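Local coordinates for protein endoglucanase (Ruminococcus champanellensis, PDB 6WQV) that probably hydrolyses internal beta-1,4-glucosidic bonds of cellulose and related plant polysaccharides as a broad-specificity family 5 glycoside hydrolase, at residues 263-267 against 306-310. Residues are numbered along the deposited sequence; the frame is centred on the assembly and turned at random. Where two conformers were deposited one is given.
Sequences ISQLQ and NYLRI
Ile263 lies against the amide of Asn306, its CD1 3.5 Å from both OD1 and ND2, and the two side chains cross at about a right angle. That amide is fixed at both ends: ND2 donates to the carbonyl of Leu302 one turn back, and OD1 accepts a nearly straight bond (172°) from Arg309 NH2 at 2.9 Å, in the carbonyl and guanidinium planes. A bend at chi3 brings the arginine back to this oxygen, while Ile263 CG2 sits at the guanidinium edge. Without the amide, as with an alanine here, the guanidinium would probably lose its fixing acceptor and Ile263 CD1 its flat partner. Leu266, with CG anti to the backbone N (chi1 -172°), sends CD1 obliquely to Tyr307 CD2 at 3.8 Å, and its CD2 to Tyr307 CA at 3.9 Å. Ile310 CD1 touches Ile263 CG2 (4.1 Å) and backbone Gln267 N (4.0 Å). No hydrogen bond joins the segments; their axes cross at -38°, 10.3 Å apart. Helices 263-278 and 297-313 are successive outer helices of the TIM barrel, and the Tyr307 ring packs on its strands, stacking on Phe289 of strand 284-289, touching Cys318 of strand 318-322, and bonding through OH to Ser242 O.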
ATOM      1  N   ILE A 263      13.482   0.868 -21.531  1.00 16.56           N
ATOM      2  CA  ILE A 263      12.041   0.689 -21.634  1.00 17.86           C
ATOM      3  C   ILE A 263      11.697  -0.792 -21.759  1.00 16.91           C
ATOM      4  O   ILE A 263      10.707  -1.260 -21.181  1.00 17.37           O
ATOM      5  CB  ILE A 263      11.478   1.531 -22.796  1.00 18.44           C
ATOM      6  CG1 ILE A 263      11.680   3.023 -22.508  1.00 17.70           C
ATOM      7  CG2 ILE A 263      10.007   1.225 -22.991  1.00 18.28           C
ATOM      8  CD1 ILE A 263      11.346   3.944 -23.676  1.00 18.24           C
ATOM      9  N   SER A 264      12.523  -1.551 -22.480  0.56 18.63           N
ATOM     10  CA  SER A 264      12.207  -2.957 -22.731  0.56 19.48           C
ATOM     11  C   SER A 264      12.216  -3.776 -21.444  0.56 19.81           C
ATOM     12  O   SER A 264      11.402  -4.693 -21.280  0.56 20.13           O
ATOM     13  CB  SER A 264      13.182  -3.550 -23.751  0.56 21.92           C
ATOM     14  OG  SER A 264      14.527  -3.451 -23.310  0.56 22.04           O
ATOM     15  N   GLN A 265      13.132  -3.472 -20.521  1.00 20.93           N
ATOM     16  CA  GLN A 265      13.162  -4.209 -19.262  1.00 22.41           C
ATOM     17  C   GLN A 265      11.959  -3.846 -18.408  1.00 20.13           C
ATOM     18  O   GLN A 265      11.405  -4.702 -17.709  1.00 21.60           O
ATOM     19  CB  GLN A 265      14.470  -3.951 -18.514  1.00 26.79           C
ATOM     20  CG  GLN A 265      14.614  -4.788 -17.243  1.00 32.42           C
ATOM     21  CD  GLN A 265      14.289  -6.263 -17.448  1.00 38.69           C
ATOM     22  OE1 GLN A 265      14.770  -6.898 -18.386  1.00 42.74           O
ATOM     23  NE2 GLN A 265      13.455  -6.809 -16.568  1.00 38.92           N
ATOM     24  N   LEU A 266      11.516  -2.591 -18.485  1.00 16.80           N
ATOM     25  CA  LEU A 266      10.312  -2.167 -17.784  1.00 16.83           C
ATOM     26  C   LEU A 266       9.073  -2.834 -18.365  1.00 17.49           C
ATOM     27  O   LEU A 266       8.179  -3.260 -17.621  1.00 16.19           O
ATOM     28  CB  LEU A 266      10.210  -0.655 -17.893  1.00 20.71           C
ATOM     29  CG  LEU A 266       9.131   0.039 -17.073  1.00 19.17           C
ATOM     30  CD1 LEU A 266       9.226  -0.370 -15.619  1.00 19.79           C
ATOM     31  CD2 LEU A 266       9.284   1.542 -17.242  1.00 18.28           C
ATOM     32  N   GLN A 267       9.003  -2.947 -19.693  1.00 17.24           N
ATOM     33  CA  GLN A 267       7.896  -3.671 -20.306  1.00 14.16           C
ATOM     34  C   GLN A 267       7.854  -5.109 -19.810  1.00 16.68           C
ATOM     35  O   GLN A 267       6.777  -5.635 -19.499  1.00 16.49           O
ATOM     36  CB  GLN A 267       8.020  -3.618 -21.827  1.00 14.63           C
ATOM     37  CG  GLN A 267       6.921  -4.355 -22.578  1.00 15.62           C
ATOM     38  CD  GLN A 267       7.204  -5.836 -22.747  1.00 15.23           C
ATOM     39  OE1 GLN A 267       8.359  -6.254 -22.862  1.00 17.67           O
ATOM     40  NE2 GLN A 267       6.148  -6.640 -22.780  1.00 19.10           N
ATOM     41  N   ASN A 306       6.826   6.287 -19.387  1.00 12.65           N
ATOM     42  CA  ASN A 306       6.742   4.922 -19.894  1.00 12.68           C
ATOM     43  C   ASN A 306       6.152   3.974 -18.859  1.00 13.07           C
ATOM     44  O   ASN A 306       5.405   3.057 -19.219  1.00 13.54           O
ATOM     45  CB  ASN A 306       8.117   4.465 -20.362  1.00 13.63           C
ATOM     46  CG  ASN A 306       8.457   5.006 -21.720  1.00 15.67           C
ATOM     47  OD1 ASN A 306       7.970   4.503 -22.732  1.00 16.10           O
ATOM     48  ND2 ASN A 306       9.270   6.060 -21.759  1.00 15.77           N
ATOM     49  N   TYR A 307       6.472   4.166 -17.576  1.00 12.93           N
ATOM     50  CA  TYR A 307       5.893   3.314 -16.537  1.00 12.76           C
ATOM     51  C   TYR A 307       4.366   3.358 -16.596  1.00 14.20           C
ATOM     52  O   TYR A 307       3.702   2.316 -16.688  1.00 12.79           O
ATOM     53  CB  TYR A 307       6.422   3.739 -15.159  1.00 13.02           C
ATOM     54  CG  TYR A 307       6.225   2.709 -14.051  1.00 11.40           C
ATOM     55  CD1 TYR A 307       4.954   2.369 -13.626  1.00 12.23           C
ATOM     56  CD2 TYR A 307       7.308   2.091 -13.444  1.00 13.04           C
ATOM     57  CE1 TYR A 307       4.765   1.439 -12.633  1.00 12.52           C
ATOM     58  CE2 TYR A 307       7.128   1.157 -12.448  1.00 12.31           C
ATOM     59  CZ  TYR A 307       5.853   0.835 -12.050  1.00 12.40           C
ATOM     60  OH  TYR A 307       5.644  -0.085 -11.054  1.00 12.80           O
ATOM     61  N   LEU A 308       3.786   4.562 -16.582  1.00 12.25           N
ATOM     62  CA  LEU A 308       2.333   4.679 -16.576  1.00 12.16           C
ATOM     63  C   LEU A 308       1.728   4.223 -17.898  1.00 13.59           C
ATOM     64  O   LEU A 308       0.652   3.604 -17.909  1.00 13.63           O
ATOM     65  CB  LEU A 308       1.916   6.109 -16.251  1.00 12.54           C
ATOM     66  CG  LEU A 308       1.840   6.493 -14.779  1.00 14.37           C
ATOM     67  CD1 LEU A 308       0.743   5.713 -14.047  1.00 19.62           C
ATOM     68  CD2 LEU A 308       3.160   6.300 -14.065  1.00 16.26           C
ATOM     69  N   ARG A 309       2.390   4.518 -19.024  1.00 12.80           N
ATOM     70  CA  ARG A 309       1.881   4.083 -20.320  1.00 11.72           C
ATOM     71  C   ARG A 309       1.822   2.564 -20.388  1.00 11.88           C
ATOM     72  O   ARG A 309       0.808   1.984 -20.795  1.00 13.91           O
ATOM     73  CB  ARG A 309       2.751   4.635 -21.459  1.00 13.44           C
ATOM     74  CG  ARG A 309       2.303   4.231 -22.875  1.00 14.40           C
ATOM     75  CD  ARG A 309       3.274   4.650 -23.994  1.00 14.17           C
ATOM     76  NE  ARG A 309       4.614   4.122 -23.766  1.00 15.31           N
ATOM     77  CZ  ARG A 309       4.976   2.874 -24.036  1.00 15.85           C
ATOM     78  NH1 ARG A 309       4.100   2.026 -24.556  1.00 15.95           N
ATOM     79  NH2 ARG A 309       6.216   2.475 -23.782  1.00 14.60           N
ATOM     80  N   ILE A 310       2.907   1.904 -19.991  1.00 13.33           N
ATOM     81  CA  ILE A 310       2.941   0.447 -20.053  1.00 12.86           C
ATOM     82  C   ILE A 310       1.958  -0.156 -19.054  1.00 13.26           C
ATOM     83  O   ILE A 310       1.213  -1.090 -19.388  1.00 12.52           O
ATOM     84  CB  ILE A 310       4.377  -0.064 -19.838  1.00 11.27           C
ATOM     85  CG1 ILE A 310       5.295   0.409 -20.966  1.00 14.29           C
ATOM     86  CG2 ILE A 310       4.385  -1.582 -19.786  1.00 14.28           C
ATOM     87  CD1 ILE A 310       6.780   0.233 -20.665  1.00 16.45           C
TER